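Local coordinates for protein PKS (Streptomyces albus, PDB 4OQJ) that probably acts as a ketosynthase of the polyketide synthase that makes oxazolomycin, condensing acyl chains carried on phosphopantetheine arms by carbon-carbon bond formation, at residues 329-334 against 369-374; 245-250 against 339-344; 195-200 against 379-384. One frame throughout, in Å; residues are numbered along the deposited sequence.

Interaction 1. Residues 329-334 against 369-374; sequences HGTATP and VGHLDT. With GOL (glycerol), chain D.
Thr331 and His371 mark the closest approach of two irregular segments, their CA atoms 7.1 Å apart. Each chain bends at a glycine of positive phi: Gly330 in the loop that follows strand 325-327, and Gly370 at the point where the chain leaves helix 366-369. With CG opposite its backbone N (chi1 -171°), His371 reaches across to the other loop and sets its CD2 3.8 Å from Thr331 CG2, the two side chains lying alongside each other and pointing the same way. The ring of His329 stands nearly perpendicular to that of His371, planes at 89°, and His329 CE1 comes 4.2 Å from His371 NE2. A glycerol, probably from the crystallisation liquor, joins them: its O1 sits at the edge of both rings, hydrogen-bonded to His329 NE2 at 2.7 Å and to His371 NE2 at 2.8 Å. Asp373 N donates to His371 ND1 over 3.0 Å from somewhat out of the ring plane, which limits rotation of the imidazole. Such a histidine pair is consistent with the two histidines of the Cys-His-His site of ketosynthases. Lys366 of helix 366-369 packs against Thr331 and His371, Ala376 of helix 376-390 also borders His371, Thr333 OG1 caps Gly336 N at the start of helix 336-348, and Thr374 lies on Ala219 of strand 214-221.

Interaction 2. Residues 245-250 against 339-344; sequences RAFDAK and IEVAAL
A chi1 of -54° puts Phe247 CG on the far side of CB from its own carbonyl carbon and carries the ring to Val341, although the CA atoms of Phe247 and Val341 lie 9.1 Å apart. Val341, with CG1 trans to its amide N, offers its other methyl: CG2 meets Phe247 CE1 at 4.0 Å, the two side chains crossing at a slant. An extended Glu340 side chain, chi1 -177°, brings its carboxylate past the end of the same ring, OE1 4.4 Å from Phe247 CZ. The carboxylate of this buried residue is satisfied by two backbone N-H groups: OE2 accepts from His329 N and OE1 from Gly330 N, so both oxygens grip the start of the neighbouring loop. Phe247 itself takes the third place of a type II beta turn, where its phi is positive, and the turn is closed by Asp248 N to Arg245 O at 3.1 Å. Asp248 stiffens what follows as an Asx turn, Lys250 N reaching OD2 over 2.7 Å from the anti side but tilted well out of the carboxylate plane, while OD1 receives Glu400 N and Ala401 N. Asp337, on the same helix as Val341, accepts from Phe247 N. Leu362 touches both Phe247 and Val341, and Val415 also lies against the phenyl ring. Helix 336-348 connects the parallel strands 325-327 and 360-363 and packs on Leu362, a beta-alpha-beta crossover in the C-terminal half of a thiolase-fold ketosynthase, with the loop of Phe247 wedged against it.

Interaction 3. Residues 195-200 against 379-384; sequences TSLVAV and AGLIKT
Leu381 addresses Leu197 and Val200 together, residues one turn apart on the facing helix. A chi1 of 178° extends its side chain away from its own backbone N and toward helix 195-209, and the branching at CG then brings CD2 within contact of both partners. Val200 meets that methyl most closely, its CG2 lying 3.8 Å from Leu381 CD2. Leu197 takes a different route: it leaves its helix at an angle to the partner, and its chi1 of -60° helps bring CD2 back to stand 4.1 Å from Leu381 CB and 4.2 Å from Leu381 CD2. In both pairs the side chains lie askew to one another, so the leucine on 379-384 is met near its base by one partner and at its end by both. Across the two segments the contact is wholly apolar, and their CA atoms are nearest at Leu197 and Leu381, 8.1 Å apart. Gly380 beside Leu381 adds no side chain to the approach, and its carbonyl oxygen is gripped twice, by Thr384 OG1 at 2.9 Å and by Thr384 N at 3.2 Å, from opposite faces of the carbonyl plane. The threonine hydroxyl is thereby satisfied within its own helix, while its side chain rests on Ala431 and Val433 of strand 430-436. Leu197 reaches Val433 as well as Ala443, Leu381 touches Val447, and Val198 packs on Val187 of the second subunit. Two buried helices, one from the N-terminal and one from the C-terminal half of the ketosynthase fold, meeting in the interior between layers of strands are characteristic of the five-layered thiolase fold; helix 195-209 and helix 376-390 fit that central layer.

From the N terminus, helix 195-209 comes first and is met much later by helix 376-390, so interaction 3 closes the widest loop and encloses the other two. Within it, 245-250 finds its partner on helix 336-348, while 329-334, lying between those partners, pairs with 369-374 further on; interactions 1 and 2 therefore cross. Interaction 1 is the hub, touching both others. The CB of Ala332 packs against the backbone at Arg245 and Ala246, and Ser196 OG probably hydrogen-bonds to Thr374 O. Interactions 2 and 3 stay about 8 Å apart at their nearest atoms. Together they tie helix 336-348, through the histidine loops, to the buried central helices.

Interaction 1. Residues 329-334 against 369-374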
loop_
_atom_site.group_PDB
_atom_site.type_symbol
_atom_site.label_atom_id
_atom_site.label_comp_id
_atom_site.label_asym_id
_atom_site.label_seq_id
_atom_site.Cartn_x
_atom_site.Cartn_y
_atom_site.Cartn_z
ATOM N N HIS A 329 11.678 12.337 13.432
ATOM C CA HIS A 329 11.578 12.763 12.046
ATOM C C HIS A 329 12.630 13.853 11.819
ATOM O O HIS A 329 13.401 13.815 10.856
ATOM C CB HIS A 329 10.160 13.256 11.766
ATOM C CG HIS A 329 9.938 13.675 10.356
ATOM N ND1 HIS A 329 10.144 12.833 9.287
ATOM C CD2 HIS A 329 9.524 14.856 9.839
ATOM C CE1 HIS A 329 9.868 13.476 8.166
ATOM N NE2 HIS A 329 9.493 14.705 8.473
ATOM N N GLY A 330 12.655 14.821 12.729
ATOM C CA GLY A 330 13.850 15.617 12.983
ATOM C C GLY A 330 14.386 16.461 11.840
ATOM O O GLY A 330 15.561 16.358 11.489
ATOM N N THR A 331 13.546 17.330 11.290
ATOM C CA THR A 331 13.919 18.117 10.111
ATOM C C THR A 331 14.525 19.488 10.420
ATOM O O THR A 331 14.920 20.210 9.497
ATOM C CB THR A 331 12.707 18.344 9.221
ATOM O OG1 THR A 331 11.668 18.948 10.002
ATOM C CG2 THR A 331 12.241 17.024 8.661
ATOM N N ALA A 332 14.590 19.842 11.703
ATOM C CA ALA A 332 15.240 21.079 12.149
ATOM C C ALA A 332 14.544 22.368 11.700
ATOM O O ALA A 332 15.210 23.373 11.435
ATOM C CB ALA A 332 16.715 21.100 11.679
ATOM N N THR A 333 13.218 22.364 11.613
ATOM C CA THR A 333 12.501 23.606 11.345
ATOM C C THR A 333 12.142 24.247 12.683
ATOM O O THR A 333 11.847 23.532 13.641
ATOM C CB THR A 333 11.219 23.389 10.510
ATOM O OG1 THR A 333 10.235 22.705 11.296
ATOM C CG2 THR A 333 11.519 22.583 9.266
ATOM N N PRO A 334 12.176 25.594 12.761
ATOM C CA PRO A 334 11.820 26.304 13.999
ATOM C C PRO A 334 10.423 25.965 14.513
ATOM O O PRO A 334 10.215 25.924 15.720
ATOM C CB PRO A 334 11.893 27.778 13.593
ATOM C CG PRO A 334 12.837 27.812 12.472
ATOM C CD PRO A 334 12.646 26.525 11.720
ATOM N N VAL A 369 22.915 12.949 7.074
ATOM C CA VAL A 369 22.793 12.719 5.632
ATOM C C VAL A 369 21.728 13.567 4.948
ATOM O O VAL A 369 21.498 13.415 3.746
ATOM C CB VAL A 369 22.487 11.222 5.321
ATOM C CG1 VAL A 369 23.594 10.325 5.843
ATOM C CG2 VAL A 369 21.119 10.798 5.890
ATOM N N GLY A 370 21.100 14.466 5.698
ATOM C CA GLY A 370 19.972 15.234 5.196
ATOM C C GLY A 370 18.667 14.452 5.142
ATOM O O GLY A 370 18.549 13.354 5.667
ATOM N N HIS A 371 17.699 15.046 4.465
ATOM C CA HIS A 371 16.333 14.577 4.391
ATOM C C HIS A 371 16.168 13.765 3.117
ATOM O O HIS A 371 16.084 14.338 2.034
ATOM C CB HIS A 371 15.380 15.788 4.421
ATOM C CG HIS A 371 13.937 15.433 4.572
ATOM N ND1 HIS A 371 13.422 14.214 4.195
ATOM C CD2 HIS A 371 12.891 16.148 5.065
ATOM C CE1 HIS A 371 12.123 14.186 4.445
ATOM N NE2 HIS A 371 11.776 15.346 4.970
ATOM N N LEU A 372 16.115 12.437 3.245
ATOM C CA LEU A 372 16.046 11.549 2.075
ATOM C C LEU A 372 14.639 11.365 1.527
ATOM O O LEU A 372 14.378 10.450 0.733
ATOM C CB LEU A 372 16.655 10.184 2.425
ATOM C CG LEU A 372 18.156 10.023 2.134
ATOM C CD1 LEU A 372 18.934 11.175 2.644
ATOM C CD2 LEU A 372 18.705 8.738 2.734
ATOM N N ASP A 373 13.730 12.236 1.938
ATOM C CA ASP A 373 12.417 12.311 1.304
ATOM C C ASP A 373 11.700 10.948 1.405
ATOM O O ASP A 373 11.483 10.464 2.509
ATOM C CB ASP A 373 12.585 12.773 -0.140
ATOM C CG ASP A 373 11.291 13.233 -0.765
ATOM O OD1 ASP A 373 10.841 14.343 -0.423
ATOM O OD2 ASP A 373 10.738 12.488 -1.606
ATOM N N THR A 374 11.359 10.310 0.286
ATOM C CA THR A 374 10.696 9.006 0.318
ATOM C C THR A 374 11.470 7.981 1.148
ATOM O O THR A 374 10.879 7.108 1.803
ATOM C CB THR A 374 10.520 8.473 -1.126
ATOM O OG1 THR A 374 10.158 9.558 -1.990
ATOM C CG2 THR A 374 9.459 7.392 -1.196
HETATM C C1 GOL D . 9.048 17.051 5.548
HETATM O O1 GOL D . 9.174 15.737 6.031
HETATM C C2 GOL D . 8.224 17.859 6.542
HETATM O O2 GOL D . 8.190 19.214 6.158
HETATM C C3 GOL D . 6.803 17.325 6.644
HETATM O O3 GOL D . 6.642 16.645 7.871
#

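Interaction 2. Residues 245-250 against 339-344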
loop_
_atom_site.group_PDB
_atom_site.type_symbol
_atom_site.label_atom_id
_atom_site.label_comp_id
_atom_site.label_asym_id
_atom_site.label_seq_id
_atom_site.Cartn_x
_atom_site.Cartn_y
_atom_site.Cartn_z
ATOM N N ARG A 245 20.331 21.371 11.622
ATOM C CA ARG A 245 20.708 21.525 13.031
ATOM C C ARG A 245 19.551 21.147 13.944
ATOM O O ARG A 245 19.005 21.990 14.661
ATOM C CB ARG A 245 21.164 22.959 13.304
ATOM C CG ARG A 245 22.228 23.460 12.333
ATOM C CD ARG A 245 22.601 24.923 12.609
ATOM N NE ARG A 245 23.500 25.458 11.587
ATOM C CZ ARG A 245 24.819 25.272 11.572
ATOM N NH1 ARG A 245 25.406 24.560 12.523
ATOM N NH2 ARG A 245 25.553 25.794 10.600
ATOM N N ALA A 246 19.207 19.860 13.928
ATOM C CA ALA A 246 17.998 19.377 14.573
ATOM C C ALA A 246 18.005 19.648 16.075
ATOM O O ALA A 246 18.946 19.272 16.783
ATOM C CB ALA A 246 17.818 17.877 14.310
ATOM N N PHE A 247 16.935 20.306 16.520
ATOM C CA PHE A 247 16.640 20.600 17.932
ATOM C C PHE A 247 17.499 21.717 18.516
ATOM O O PHE A 247 17.312 22.121 19.669
ATOM C CB PHE A 247 16.767 19.323 18.760
ATOM C CG PHE A 247 15.933 18.201 18.220
ATOM C CD1 PHE A 247 14.554 18.337 18.154
ATOM C CD2 PHE A 247 16.512 17.042 17.749
ATOM C CE1 PHE A 247 13.763 17.327 17.640
ATOM C CE2 PHE A 247 15.725 16.021 17.232
ATOM C CZ PHE A 247 14.352 16.170 17.175
ATOM N N ASP A 248 18.406 22.242 17.699
ATOM C CA ASP A 248 19.301 23.318 18.113
ATOM C C ASP A 248 18.614 24.674 18.030
ATOM O O ASP A 248 17.645 24.847 17.290
ATOM C CB ASP A 248 20.555 23.320 17.238
ATOM C CG ASP A 248 21.603 24.316 17.703
ATOM O OD1 ASP A 248 22.428 23.949 18.562
ATOM O OD2 ASP A 248 21.613 25.456 17.194
ATOM N N ALA A 249 19.131 25.644 18.778
ATOM C CA ALA A 249 18.545 26.982 18.790
ATOM C C ALA A 249 18.664 27.648 17.421
ATOM O O ALA A 249 17.851 28.507 17.069
ATOM C CB ALA A 249 19.209 27.837 19.860
ATOM N N LYS A 250 19.672 27.242 16.649
ATOM C CA LYS A 250 19.906 27.815 15.327
ATOM C C LYS A 250 19.275 26.968 14.219
ATOM O O LYS A 250 19.605 27.136 13.046
ATOM C CB LYS A 250 21.412 27.980 15.087
ATOM C CG LYS A 250 22.059 28.943 16.085
ATOM C CD LYS A 250 23.574 28.993 15.982
ATOM C CE LYS A 250 24.144 29.891 17.081
ATOM N NZ LYS A 250 25.435 30.539 16.713
ATOM N N ILE A 339 7.174 21.141 18.031
ATOM C CA ILE A 339 5.974 20.337 17.850
ATOM C C ILE A 339 6.292 18.842 18.003
ATOM O O ILE A 339 5.548 18.104 18.664
ATOM C CB ILE A 339 5.316 20.634 16.463
ATOM C CG1 ILE A 339 4.562 21.978 16.543
ATOM C CG2 ILE A 339 4.390 19.508 16.023
ATOM C CD1 ILE A 339 3.782 22.351 15.314
ATOM N N GLU A 340 7.395 18.386 17.418
ATOM C CA GLU A 340 7.695 16.960 17.474
ATOM C C GLU A 340 7.923 16.523 18.928
ATOM O O GLU A 340 7.449 15.469 19.356
ATOM C CB GLU A 340 8.913 16.592 16.610
ATOM C CG GLU A 340 9.166 15.085 16.627
ATOM C CD GLU A 340 10.047 14.591 15.491
ATOM O OE1 GLU A 340 10.697 15.432 14.829
ATOM O OE2 GLU A 340 10.075 13.354 15.270
ATOM N N VAL A 341 8.622 17.346 19.690
ATOM C CA VAL A 341 8.925 17.017 21.078
ATOM C C VAL A 341 7.676 17.139 21.946
ATOM O O VAL A 341 7.481 16.354 22.871
ATOM C CB VAL A 341 10.039 17.908 21.610
ATOM C CG1 VAL A 341 10.302 17.636 23.087
ATOM C CG2 VAL A 341 11.322 17.675 20.785
ATOM N N ALA A 342 6.834 18.127 21.656
ATOM C CA ALA A 342 5.565 18.266 22.370
ATOM C C ALA A 342 4.700 17.025 22.158
ATOM O O ALA A 342 4.035 16.556 23.077
ATOM C CB ALA A 342 4.821 19.513 21.915
ATOM N N ALA A 343 4.724 16.487 20.947
ATOM C CA ALA A 343 3.929 15.312 20.619
ATOM C C ALA A 343 4.468 14.068 21.325
ATOM O O ALA A 343 3.702 13.273 21.854
ATOM C CB ALA A 343 3.904 15.096 19.109
ATOM N N LEU A 344 5.789 13.902 21.316
ATOM C CA LEU A 344 6.439 12.808 22.030
ATOM C C LEU A 344 6.203 12.889 23.543
ATOM O O LEU A 344 5.924 11.874 24.189
ATOM C CB LEU A 344 7.935 12.815 21.754
ATOM C CG LEU A 344 8.367 12.326 20.370
ATOM C CD1 LEU A 344 9.818 12.712 20.150
ATOM C CD2 LEU A 344 8.169 10.797 20.249
#

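Interaction 3. Residues 195-200 against 379-384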
loop_
_atom_site.group_PDB
_atom_site.type_symbol
_atom_site.label_atom_id
_atom_site.label_comp_id
_atom_site.label_asym_id
_atom_site.label_seq_id
_atom_site.Cartn_x
_atom_site.Cartn_y
_atom_site.Cartn_z
ATOM N N THR A 195 6.825 7.482 3.456
ATOM C CA THR A 195 6.733 6.271 2.638
ATOM C C THR A 195 7.460 5.058 3.215
ATOM O O THR A 195 6.914 3.960 3.233
ATOM C CB THR A 195 7.293 6.531 1.212
ATOM O OG1 THR A 195 6.436 7.458 0.528
ATOM C CG2 THR A 195 7.400 5.242 0.415
ATOM N N SER A 196 8.694 5.246 3.682
ATOM C CA SER A 196 9.492 4.124 4.164
ATOM C C SER A 196 8.841 3.337 5.269
ATOM O O SER A 196 8.836 2.105 5.231
ATOM C CB SER A 196 10.862 4.606 4.684
ATOM O OG SER A 196 11.718 4.976 3.629
ATOM N N LEU A 197 8.383 4.029 6.304
ATOM C CA LEU A 197 7.806 3.338 7.455
ATOM C C LEU A 197 6.391 2.842 7.196
ATOM O O LEU A 197 5.978 1.844 7.767
ATOM C CB LEU A 197 7.839 4.247 8.672
ATOM C CG LEU A 197 9.238 4.714 9.104
ATOM C CD1 LEU A 197 9.153 5.432 10.455
ATOM C CD2 LEU A 197 10.261 3.562 9.160
ATOM N N VAL A 198 5.649 3.515 6.326
ATOM C CA VAL A 198 4.368 2.974 5.868
ATOM C C VAL A 198 4.596 1.648 5.132
ATOM O O VAL A 198 3.864 0.686 5.352
ATOM C CB VAL A 198 3.614 3.980 4.971
ATOM C CG1 VAL A 198 2.337 3.368 4.402
ATOM C CG2 VAL A 198 3.274 5.248 5.766
ATOM N N ALA A 199 5.628 1.569 4.290
ATOM C CA ALA A 199 5.916 0.325 3.592
ATOM C C ALA A 199 6.246 -0.758 4.615
ATOM O O ALA A 199 5.781 -1.901 4.502
ATOM C CB ALA A 199 7.061 0.505 2.609
ATOM N N VAL A 200 7.036 -0.392 5.628
ATOM C CA VAL A 200 7.359 -1.323 6.703
ATOM C C VAL A 200 6.074 -1.768 7.404
ATOM O O VAL A 200 5.879 -2.952 7.682
ATOM C CB VAL A 200 8.345 -0.692 7.721
ATOM C CG1 VAL A 200 8.439 -1.524 8.996
ATOM C CG2 VAL A 200 9.737 -0.562 7.102
ATOM N N ALA A 379 16.556 5.605 6.273
ATOM C CA ALA A 379 17.766 6.098 6.906
ATOM C C ALA A 379 17.580 6.105 8.435
ATOM O O ALA A 379 18.477 5.710 9.183
ATOM C CB ALA A 379 18.115 7.489 6.386
ATOM N N GLY A 380 16.396 6.489 8.892
ATOM C CA GLY A 380 16.107 6.531 10.325
ATOM C C GLY A 380 16.006 5.140 10.967
ATOM O O GLY A 380 16.544 4.905 12.044
ATOM N N LEU A 381 15.305 4.222 10.304
ATOM C CA LEU A 381 15.111 2.875 10.831
ATOM C C LEU A 381 16.424 2.095 10.830
ATOM O O LEU A 381 16.765 1.435 11.820
ATOM C CB LEU A 381 14.045 2.130 10.021
ATOM C CG LEU A 381 13.753 0.669 10.402
ATOM C CD1 LEU A 381 13.402 0.525 11.877
ATOM C CD2 LEU A 381 12.628 0.131 9.538
ATOM N N ILE A 382 17.174 2.187 9.734
ATOM C CA ILE A 382 18.413 1.441 9.630
ATOM C C ILE A 382 19.439 1.983 10.618
ATOM O O ILE A 382 20.149 1.197 11.204
ATOM C CB ILE A 382 18.963 1.432 8.189
ATOM C CG1 ILE A 382 18.056 0.544 7.329
ATOM C CG2 ILE A 382 20.392 0.864 8.154
ATOM C CD1 ILE A 382 18.339 0.574 5.839
ATOM N N LYS A 383 19.489 3.296 10.857
ATOM C CA LYS A 383 20.383 3.821 11.891
ATOM C C LYS A 383 20.037 3.185 13.220
ATOM O O LYS A 383 20.915 2.783 13.972
ATOM C CB LYS A 383 20.287 5.356 12.013
ATOM C CG LYS A 383 20.704 5.931 13.383
ATOM C CD LYS A 383 20.442 7.440 13.464
ATOM C CE LYS A 383 20.759 7.991 14.857
ATOM N NZ LYS A 383 20.440 9.419 14.897
ATOM N N THR A 384 18.743 3.110 13.509
ATOM C CA THR A 384 18.279 2.637 14.809
ATOM C C THR A 384 18.558 1.143 14.949
ATOM O O THR A 384 18.948 0.674 16.013
ATOM C CB THR A 384 16.757 2.942 14.991
ATOM O OG1 THR A 384 16.551 4.362 14.912
ATOM C CG2 THR A 384 16.244 2.437 16.320
#